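Local coordinates for protein TetR family transcriptional regulator (PDB 6AZH) that probably binds DNA as a dimeric TetR-family transcriptional regulator, with a putative role in controlling fatty acid metabolism genes, at residues L83-Y95 / F172-L186. Residues are numbered along the deposited sequence; the frame is centred on the assembly and turned at random.
Sequences LKKLFKMQFELLY and FNVNKVIDEITINIL
Helices 83-95 and 174-186 run roughly antiparallel, their axes 9.5 Å apart at closest approach and inclined at 143°, with Lys88 and Ile178 nearest in backbone register. At the middle, Phe91 is a knob in the hole formed by Val174, Val177, Ile178 and Ile181. Val177 CG1 lies over one face of its ring, whereas Ile181 CG2 meets the ring edge, 3.8 Å from Phe91 CE2. Ile178 runs counter to Phe91 alongside it, its CG1 3.6 Å from Phe91 CB, and its CD1 rests on the backbone of Lys88.

Phe87 has its own helix's Leu83 O over the ring centre on one face, and Ile185 CD1 lies over the opposite face, nearer the rim; Thr182 OG1 sits at the edge, 3.6 Å from Phe87 CD2. With OG1 anti to its carbonyl carbon (chi1 -61°), Thr182 donates to Ile178 O at 2.7 Å and accepts from a water that also donates to Lys84 O, a bridge between the helices. At the other end, the Tyr95 and Phe172 rings have planes 26° apart but so displaced that they scarcely overlap; the touch is Tyr95 CE1 to Phe172 CD2, 3.4 Å. Val174 CB lies over one Tyr95 face, toward its rim.

This pairing belongs to the all-helical C-terminal domain, which in TetR regulators typically binds the ligand and forms the dimer. Thr161 of helix 147-165 touches Phe91 and Phe172, helices 50-74 and 113-138 pack against helix 79-96, and Ile181 meets Ser153 of the second subunit.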
ATOM      1  N   LEU A  83      10.487  15.523 -11.445  1.00 16.13           N
ATOM      2  CA  LEU A  83       9.349  14.915 -10.747  1.00 17.21           C
ATOM      3  C   LEU A  83       8.287  14.453 -11.731  1.00 19.82           C
ATOM      4  O   LEU A  83       7.704  13.375 -11.561  1.00 17.19           O
ATOM      5  CB  LEU A  83       8.732  15.880  -9.722  1.00 15.29           C
ATOM      6  CG  LEU A  83       9.613  16.176  -8.505  1.00 16.83           C
ATOM      7  CD1 LEU A  83       9.026  17.342  -7.686  1.00 19.85           C
ATOM      8  CD2 LEU A  83       9.805  14.925  -7.625  1.00 19.33           C
ATOM      9  N   LYS A  84       8.017  15.248 -12.766  1.00 16.45           N
ATOM     10  CA  LYS A  84       7.074  14.802 -13.786  1.00 17.91           C
ATOM     11  C   LYS A  84       7.553  13.514 -14.452  1.00 18.85           C
ATOM     12  O   LYS A  84       6.756  12.594 -14.676  1.00 19.26           O
ATOM     13  CB  LYS A  84       6.856  15.912 -14.812  1.00 18.02           C
ATOM     14  CG  LYS A  84       6.076  17.097 -14.230  1.00 16.81           C
ATOM     15  CD  LYS A  84       6.254  18.320 -15.136  1.00 16.57           C
ATOM     16  CE  LYS A  84       5.566  19.564 -14.611  1.00 18.94           C
ATOM     17  NZ  LYS A  84       5.682  20.608 -15.677  1.00 20.80           N
ATOM     18  N   LYS A  85       8.858  13.411 -14.723  1.00 16.75           N
ATOM     19  CA  LYS A  85       9.395  12.194 -15.329  1.00 17.52           C
ATOM     20  C   LYS A  85       9.397  11.033 -14.338  1.00 19.76           C
ATOM     21  O   LYS A  85       9.266   9.875 -14.749  1.00 18.73           O
ATOM     22  CB  LYS A  85      10.803  12.446 -15.879  1.00 20.66           C
ATOM     23  CG  LYS A  85      10.797  13.286 -17.181  1.00 20.45           C
ATOM     24  CD  LYS A  85      12.185  13.740 -17.651  1.00 23.32           C
ATOM     25  CE  LYS A  85      12.099  14.297 -19.079  1.00 27.98           C
ATOM     26  NZ  LYS A  85      13.407  14.819 -19.570  1.00 32.03           N
ATOM     27  N   LEU A  86       9.529  11.326 -13.042  1.00 20.43           N
ATOM     28  CA  LEU A  86       9.460  10.284 -12.018  1.00 17.22           C
ATOM     29  C   LEU A  86       8.090   9.611 -12.005  1.00 20.77           C
ATOM     30  O   LEU A  86       7.993   8.375 -11.979  1.00 20.53           O
ATOM     31  CB  LEU A  86       9.785  10.895 -10.649  1.00 19.40           C
ATOM     32  CG  LEU A  86       9.437  10.006  -9.444  1.00 22.22           C
ATOM     33  CD1 LEU A  86      10.416   8.875  -9.380  1.00 17.61           C
ATOM     34  CD2 LEU A  86       9.479  10.818  -8.142  1.00 19.62           C
ATOM     35  N   PHE A  87       7.013  10.409 -12.041  1.00 21.05           N
ATOM     36  CA  PHE A  87       5.674   9.834 -11.989  1.00 20.74           C
ATOM     37  C   PHE A  87       5.426   8.944 -13.194  1.00 21.01           C
ATOM     38  O   PHE A  87       4.891   7.836 -13.061  1.00 20.34           O
ATOM     39  CB  PHE A  87       4.614  10.940 -11.922  1.00 18.72           C
ATOM     40  CG  PHE A  87       4.792  11.878 -10.781  1.00 19.00           C
ATOM     41  CD1 PHE A  87       5.349  11.452  -9.588  1.00 25.33           C
ATOM     42  CD2 PHE A  87       4.420  13.211 -10.907  1.00 17.52           C
ATOM     43  CE1 PHE A  87       5.528  12.334  -8.537  1.00 25.31           C
ATOM     44  CE2 PHE A  87       4.588  14.098  -9.854  1.00 23.28           C
ATOM     45  CZ  PHE A  87       5.137  13.657  -8.669  1.00 22.39           C
ATOM     46  N   LYS A  88       5.852   9.395 -14.375  1.00 17.93           N
ATOM     47  CA  LYS A  88       5.670   8.610 -15.586  1.00 19.18           C
ATOM     48  C   LYS A  88       6.457   7.308 -15.513  1.00 17.42           C
ATOM     49  O   LYS A  88       5.915   6.231 -15.779  1.00 18.52           O
ATOM     50  CB  LYS A  88       6.096   9.430 -16.801  1.00 22.10           C
ATOM     51  CG  LYS A  88       6.117   8.651 -18.092  1.00 25.19           C
ATOM     52  CD  LYS A  88       6.664   9.533 -19.216  1.00 34.34           C
ATOM     53  CE  LYS A  88       6.162   9.077 -20.569  1.00 37.40           C
ATOM     54  NZ  LYS A  88       6.535   7.669 -20.856  1.00 36.33           N
HETATM   55  N   MSE A  89       7.734   7.391 -15.136  1.00 15.89           N
HETATM   56  CA  MSE A  89       8.594   6.212 -15.021  1.00 20.10           C
HETATM   57  C   MSE A  89       8.009   5.184 -14.032  1.00 19.69           C
HETATM   58  O   MSE A  89       7.971   3.986 -14.338  1.00 19.39           O
HETATM   59  CB  MSE A  89      10.008   6.632 -14.589  1.00 21.82           C
HETATM   60  CG  MSE A  89      11.021   5.487 -14.400  1.00 22.00           C
HETATM   61 SE   MSE A  89      10.868   4.589 -12.640  1.00 29.74          SE
HETATM   62  CE  MSE A  89      11.875   5.864 -11.550  1.00 20.92           C
ATOM     63  N   GLN A  90       7.547   5.651 -12.864  1.00 19.37           N
ATOM     64  CA  GLN A  90       7.117   4.720 -11.813  1.00 21.74           C
ATOM     65  C   GLN A  90       5.850   3.982 -12.207  1.00 18.96           C
ATOM     66  O   GLN A  90       5.727   2.775 -11.967  1.00 16.86           O
ATOM     67  CB  GLN A  90       6.880   5.456 -10.490  1.00 22.45           C
ATOM     68  CG  GLN A  90       8.123   5.942  -9.799  1.00 22.31           C
ATOM     69  CD  GLN A  90       7.872   6.383  -8.361  1.00 22.85           C
ATOM     70  OE1 GLN A  90       8.750   6.262  -7.513  1.00 27.75           O
ATOM     71  NE2 GLN A  90       6.672   6.888  -8.085  1.00 20.15           N
ATOM     72  N   PHE A  91       4.886   4.694 -12.795  1.00 18.66           N
ATOM     73  CA  PHE A  91       3.636   4.046 -13.162  1.00 19.71           C
ATOM     74  C   PHE A  91       3.827   3.110 -14.344  1.00 21.00           C
ATOM     75  O   PHE A  91       3.216   2.033 -14.386  1.00 20.97           O
ATOM     76  CB  PHE A  91       2.567   5.093 -13.463  1.00 19.27           C
ATOM     77  CG  PHE A  91       1.998   5.743 -12.228  1.00 24.87           C
ATOM     78  CD1 PHE A  91       1.381   4.977 -11.254  1.00 23.47           C
ATOM     79  CD2 PHE A  91       2.079   7.118 -12.049  1.00 25.94           C
ATOM     80  CE1 PHE A  91       0.856   5.559 -10.119  1.00 23.74           C
ATOM     81  CE2 PHE A  91       1.555   7.717 -10.920  1.00 25.18           C
ATOM     82  CZ  PHE A  91       0.940   6.936  -9.951  1.00 24.70           C
ATOM     83  N   GLU A  92       4.704   3.477 -15.292  1.00 18.07           N
ATOM     84  CA  GLU A  92       5.020   2.553 -16.376  1.00 21.66           C
ATOM     85  C   GLU A  92       5.707   1.307 -15.832  1.00 20.04           C
ATOM     86  O   GLU A  92       5.340   0.180 -16.194  1.00 21.04           O
ATOM     87  CB  GLU A  92       5.880   3.243 -17.447  1.00 22.42           C
ATOM     88  CG  GLU A  92       5.076   4.197 -18.323  1.00 22.60           C
ATOM     89  CD  GLU A  92       5.924   4.992 -19.296  1.00 30.49           C
ATOM     90  OE1 GLU A  92       7.159   4.822 -19.297  1.00 34.78           O
ATOM     91  OE2 GLU A  92       5.346   5.804 -20.055  1.00 31.80           O
ATOM     92  N   LEU A  93       6.663   1.489 -14.914  1.00 19.34           N
ATOM     93  CA  LEU A  93       7.354   0.342 -14.323  1.00 21.79           C
ATOM     94  C   LEU A  93       6.394  -0.517 -13.518  1.00 20.16           C
ATOM     95  O   LEU A  93       6.427  -1.750 -13.611  1.00 20.25           O
ATOM     96  CB  LEU A  93       8.511   0.808 -13.439  1.00 23.37           C
ATOM     97  CG  LEU A  93       9.734  -0.101 -13.365  1.00 28.52           C
ATOM     98  CD1 LEU A  93      10.133  -0.586 -14.765  1.00 31.61           C
ATOM     99  CD2 LEU A  93      10.904   0.608 -12.680  1.00 26.82           C
ATOM    100  N   LEU A  94       5.526   0.122 -12.724  1.00 17.36           N
ATOM    101  CA  LEU A  94       4.501  -0.611 -11.986  1.00 18.63           C
ATOM    102  C   LEU A  94       3.624  -1.428 -12.927  1.00 21.40           C
ATOM    103  O   LEU A  94       3.365  -2.606 -12.682  1.00 20.12           O
ATOM    104  CB  LEU A  94       3.644   0.367 -11.184  1.00 19.04           C
ATOM    105  CG  LEU A  94       2.403  -0.218 -10.540  1.00 19.26           C
ATOM    106  CD1 LEU A  94       2.829  -1.268  -9.547  1.00 21.90           C
ATOM    107  CD2 LEU A  94       1.623   0.895  -9.853  1.00 18.44           C
ATOM    108  N   TYR A  95       3.151  -0.807 -14.008  1.00 19.81           N
ATOM    109  CA  TYR A  95       2.249  -1.491 -14.924  1.00 22.25           C
ATOM    110  C   TYR A  95       2.933  -2.659 -15.621  1.00 23.02           C
ATOM    111  O   TYR A  95       2.287  -3.673 -15.927  1.00 25.51           O
ATOM    112  CB  TYR A  95       1.704  -0.506 -15.958  1.00 24.52           C
ATOM    113  CG  TYR A  95       0.496  -1.047 -16.688  1.00 31.16           C
ATOM    114  CD1 TYR A  95      -0.635  -1.436 -15.986  1.00 31.92           C
ATOM    115  CD2 TYR A  95       0.494  -1.187 -18.073  1.00 37.14           C
ATOM    116  CE1 TYR A  95      -1.742  -1.939 -16.636  1.00 38.38           C
ATOM    117  CE2 TYR A  95      -0.615  -1.687 -18.737  1.00 38.78           C
ATOM    118  CZ  TYR A  95      -1.728  -2.061 -18.008  1.00 43.58           C
ATOM    119  OH  TYR A  95      -2.840  -2.564 -18.641  1.00 57.98           O
ATOM    120  N   PHE A 172      -7.970  -0.419 -16.418  1.00 35.15           N
ATOM    121  CA  PHE A 172      -6.895   0.491 -16.040  1.00 30.95           C
ATOM    122  C   PHE A 172      -6.186   1.054 -17.272  1.00 32.14           C
ATOM    123  O   PHE A 172      -5.790   0.301 -18.163  1.00 30.62           O
ATOM    124  CB  PHE A 172      -5.909  -0.277 -15.164  1.00 25.85           C
ATOM    125  CG  PHE A 172      -4.794   0.552 -14.607  1.00 28.07           C
ATOM    126  CD1 PHE A 172      -4.963   1.250 -13.425  1.00 27.54           C
ATOM    127  CD2 PHE A 172      -3.562   0.596 -15.238  1.00 26.93           C
ATOM    128  CE1 PHE A 172      -3.924   1.998 -12.893  1.00 23.68           C
ATOM    129  CE2 PHE A 172      -2.524   1.345 -14.716  1.00 28.01           C
ATOM    130  CZ  PHE A 172      -2.702   2.045 -13.544  1.00 25.42           C
ATOM    131  N   ASN A 173      -6.008   2.372 -17.314  1.00 27.35           N
ATOM    132  CA  ASN A 173      -5.335   3.050 -18.423  1.00 28.05           C
ATOM    133  C   ASN A 173      -4.142   3.796 -17.850  1.00 23.29           C
ATOM    134  O   ASN A 173      -4.314   4.832 -17.201  1.00 24.96           O
ATOM    135  CB  ASN A 173      -6.286   4.005 -19.144  1.00 28.95           C
ATOM    136  CG  ASN A 173      -5.647   4.681 -20.361  1.00 31.05           C
ATOM    137  OD1 ASN A 173      -4.454   4.990 -20.373  1.00 33.27           O
ATOM    138  ND2 ASN A 173      -6.453   4.916 -21.388  1.00 34.26           N
ATOM    139  N   VAL A 174      -2.936   3.289 -18.114  1.00 24.44           N
ATOM    140  CA  VAL A 174      -1.754   3.796 -17.423  1.00 24.81           C
ATOM    141  C   VAL A 174      -1.475   5.249 -17.799  1.00 25.28           C
ATOM    142  O   VAL A 174      -1.043   6.045 -16.956  1.00 21.96           O
ATOM    143  CB  VAL A 174      -0.540   2.890 -17.702  1.00 29.94           C
ATOM    144  CG1 VAL A 174      -0.114   2.989 -19.155  1.00 29.81           C
ATOM    145  CG2 VAL A 174       0.610   3.256 -16.769  1.00 28.23           C
ATOM    146  N   ASN A 175      -1.721   5.627 -19.055  1.00 25.62           N
ATOM    147  CA  ASN A 175      -1.395   6.990 -19.468  1.00 26.92           C
ATOM    148  C   ASN A 175      -2.353   7.995 -18.852  1.00 24.20           C
ATOM    149  O   ASN A 175      -1.944   9.097 -18.472  1.00 24.67           O
ATOM    150  CB  ASN A 175      -1.400   7.102 -20.991  1.00 32.50           C
ATOM    151  CG  ASN A 175      -0.198   6.443 -21.615  1.00 36.98           C
ATOM    152  OD1 ASN A 175       0.926   6.609 -21.144  1.00 39.20           O
ATOM    153  ND2 ASN A 175      -0.427   5.672 -22.670  1.00 42.56           N
ATOM    154  N   LYS A 176      -3.629   7.630 -18.742  1.00 24.19           N
ATOM    155  CA  LYS A 176      -4.587   8.505 -18.075  1.00 28.99           C
ATOM    156  C   LYS A 176      -4.268   8.633 -16.593  1.00 22.41           C
ATOM    157  O   LYS A 176      -4.429   9.710 -16.010  1.00 22.29           O
ATOM    158  CB  LYS A 176      -6.012   7.983 -18.272  1.00 28.01           C
ATOM    159  CG  LYS A 176      -6.564   8.247 -19.661  1.00 34.49           C
ATOM    160  CD  LYS A 176      -7.986   7.728 -19.821  1.00 36.52           C
ATOM    161  CE  LYS A 176      -8.530   8.006 -21.229  1.00 38.55           C
ATOM    162  NZ  LYS A 176      -9.660   7.087 -21.561  1.00 37.57           N
ATOM    163  N   VAL A 177      -3.809   7.545 -15.970  1.00 20.05           N
ATOM    164  CA  VAL A 177      -3.487   7.595 -14.547  1.00 20.71           C
ATOM    165  C   VAL A 177      -2.273   8.473 -14.303  1.00 18.83           C
ATOM    166  O   VAL A 177      -2.256   9.269 -13.358  1.00 20.20           O
ATOM    167  CB  VAL A 177      -3.272   6.175 -13.995  1.00 20.01           C
ATOM    168  CG1 VAL A 177      -2.694   6.254 -12.610  1.00 19.58           C
ATOM    169  CG2 VAL A 177      -4.594   5.422 -13.979  1.00 23.53           C
ATOM    170  N   ILE A 178      -1.242   8.347 -15.145  1.00 20.43           N
ATOM    171  CA  ILE A 178      -0.080   9.227 -15.029  1.00 20.24           C
ATOM    172  C   ILE A 178      -0.511  10.682 -15.102  1.00 21.56           C
ATOM    173  O   ILE A 178      -0.123  11.504 -14.268  1.00 20.11           O
ATOM    174  CB  ILE A 178       0.958   8.899 -16.116  1.00 23.12           C
ATOM    175  CG1 ILE A 178       1.626   7.564 -15.833  1.00 20.34           C
ATOM    176  CG2 ILE A 178       2.040   9.966 -16.177  1.00 23.58           C
ATOM    177  CD1 ILE A 178       2.407   7.017 -17.032  1.00 22.31           C
ATOM    178  N   ASP A 179      -1.325  11.024 -16.102  1.00 22.91           N
ATOM    179  CA  ASP A 179      -1.717  12.419 -16.274  1.00 24.08           C
ATOM    180  C   ASP A 179      -2.519  12.921 -15.082  1.00 23.80           C
ATOM    181  O   ASP A 179      -2.295  14.045 -14.610  1.00 22.27           O
ATOM    182  CB  ASP A 179      -2.513  12.590 -17.568  1.00 27.29           C
ATOM    183  CG  ASP A 179      -1.639  12.482 -18.807  1.00 31.75           C
ATOM    184  OD1 ASP A 179      -0.394  12.514 -18.676  1.00 34.44           O
ATOM    185  OD2 ASP A 179      -2.201  12.355 -19.914  1.00 36.21           O
ATOM    186  N   GLU A 180      -3.456  12.105 -14.582  1.00 22.84           N
ATOM    187  CA  GLU A 180      -4.314  12.546 -13.484  1.00 20.83           C
ATOM    188  C   GLU A 180      -3.519  12.689 -12.196  1.00 22.73           C
ATOM    189  O   GLU A 180      -3.675  13.672 -11.468  1.00 20.07           O
ATOM    190  CB  GLU A 180      -5.478  11.565 -13.264  1.00 24.23           C
ATOM    191  CG  GLU A 180      -6.555  11.572 -14.338  1.00 28.25           C
ATOM    192  CD  GLU A 180      -7.902  12.102 -13.849  1.00 26.19           C
ATOM    193  OE1 GLU A 180      -7.995  12.582 -12.696  1.00 24.94           O
ATOM    194  OE2 GLU A 180      -8.879  12.037 -14.635  1.00 31.97           O
ATOM    195  N   ILE A 181      -2.677  11.697 -11.886  1.00 18.98           N
ATOM    196  CA  ILE A 181      -1.940  11.722 -10.627  1.00 18.16           C
ATOM    197  C   ILE A 181      -0.924  12.851 -10.624  1.00 18.71           C
ATOM    198  O   ILE A 181      -0.683  13.482  -9.585  1.00 21.02           O
ATOM    199  CB  ILE A 181      -1.270  10.361 -10.369  1.00 22.21           C
ATOM    200  CG1 ILE A 181      -2.335   9.272 -10.175  1.00 26.85           C
ATOM    201  CG2 ILE A 181      -0.352  10.444  -9.157  1.00 22.43           C
ATOM    202  CD1 ILE A 181      -2.859   9.155  -8.785  1.00 27.16           C
ATOM    203  N   THR A 182      -0.295  13.112 -11.773  1.00 17.94           N
ATOM    204  CA  THR A 182       0.653  14.217 -11.856  1.00 17.62           C
ATOM    205  C   THR A 182      -0.028  15.529 -11.487  1.00 18.97           C
ATOM    206  O   THR A 182       0.490  16.307 -10.680  1.00 18.54           O
ATOM    207  CB  THR A 182       1.267  14.293 -13.262  1.00 20.29           C
ATOM    208  OG1 THR A 182       1.981  13.080 -13.556  1.00 20.43           O
ATOM    209  CG2 THR A 182       2.233  15.483 -13.369  1.00 21.95           C
ATOM    210  N   ILE A 183      -1.209  15.777 -12.049  1.00 20.43           N
ATOM    211  CA  ILE A 183      -1.922  17.009 -11.716  1.00 21.66           C
ATOM    212  C   ILE A 183      -2.371  16.993 -10.260  1.00 20.01           C
ATOM    213  O   ILE A 183      -2.187  17.975  -9.535  1.00 19.88           O
ATOM    214  CB  ILE A 183      -3.100  17.223 -12.681  1.00 26.48           C
ATOM    215  CG1 ILE A 183      -2.578  17.537 -14.085  1.00 27.31           C
ATOM    216  CG2 ILE A 183      -3.963  18.379 -12.202  1.00 27.10           C
ATOM    217  CD1 ILE A 183      -3.630  17.398 -15.178  1.00 36.42           C
ATOM    218  N   ASN A 184      -2.930  15.867  -9.789  1.00 20.27           N
ATOM    219  CA  ASN A 184      -3.375  15.813  -8.400  1.00 19.97           C
ATOM    220  C   ASN A 184      -2.236  16.135  -7.441  1.00 17.96           C
ATOM    221  O   ASN A 184      -2.408  16.911  -6.496  1.00 20.28           O
ATOM    222  CB  ASN A 184      -3.953  14.437  -8.081  1.00 21.88           C
ATOM    223  CG  ASN A 184      -5.258  14.160  -8.805  1.00 20.01           C
ATOM    224  OD1 ASN A 184      -5.844  15.048  -9.432  1.00 21.74           O
ATOM    225  ND2 ASN A 184      -5.718  12.913  -8.725  1.00 23.40           N
ATOM    226  N   ILE A 185      -1.052  15.568  -7.684  1.00 16.22           N
ATOM    227  CA  ILE A 185       0.070  15.757  -6.768  1.00 14.93           C
ATOM    228  C   ILE A 185       0.636  17.169  -6.881  1.00 17.46           C
ATOM    229  O   ILE A 185       0.910  17.828  -5.870  1.00 18.13           O
ATOM    230  CB  ILE A 185       1.165  14.706  -7.033  1.00 20.03           C
ATOM    231  CG1 ILE A 185       0.710  13.317  -6.604  1.00 21.20           C
ATOM    232  CG2 ILE A 185       2.436  15.091  -6.291  1.00 19.67           C
ATOM    233  CD1 ILE A 185       1.776  12.251  -6.799  1.00 23.12           C
ATOM    234  N   LEU A 186       0.859  17.646  -8.110  1.00 18.74           N
ATOM    235  CA  LEU A 186       1.518  18.944  -8.259  1.00 17.06           C
ATOM    236  C   LEU A 186       0.562  20.104  -7.972  1.00 17.39           C
ATOM    237  O   LEU A 186       0.911  21.042  -7.243  1.00 19.59           O
ATOM    238  CB  LEU A 186       2.124  19.065  -9.670  1.00 17.82           C
ATOM    239  CG  LEU A 186       3.257  18.070  -9.974  1.00 20.42           C
ATOM    240  CD1 LEU A 186       3.844  18.297 -11.376  1.00 20.53           C
ATOM    241  CD2 LEU A 186       4.335  18.190  -8.933  1.00 18.95           C
TER
HETATM  242  O   HOH W   1       4.115  13.013 -15.380  1.00 23.88           O
HETATM  243  O   HOH W   2       2.764   4.581 -21.097  1.00 44.64           O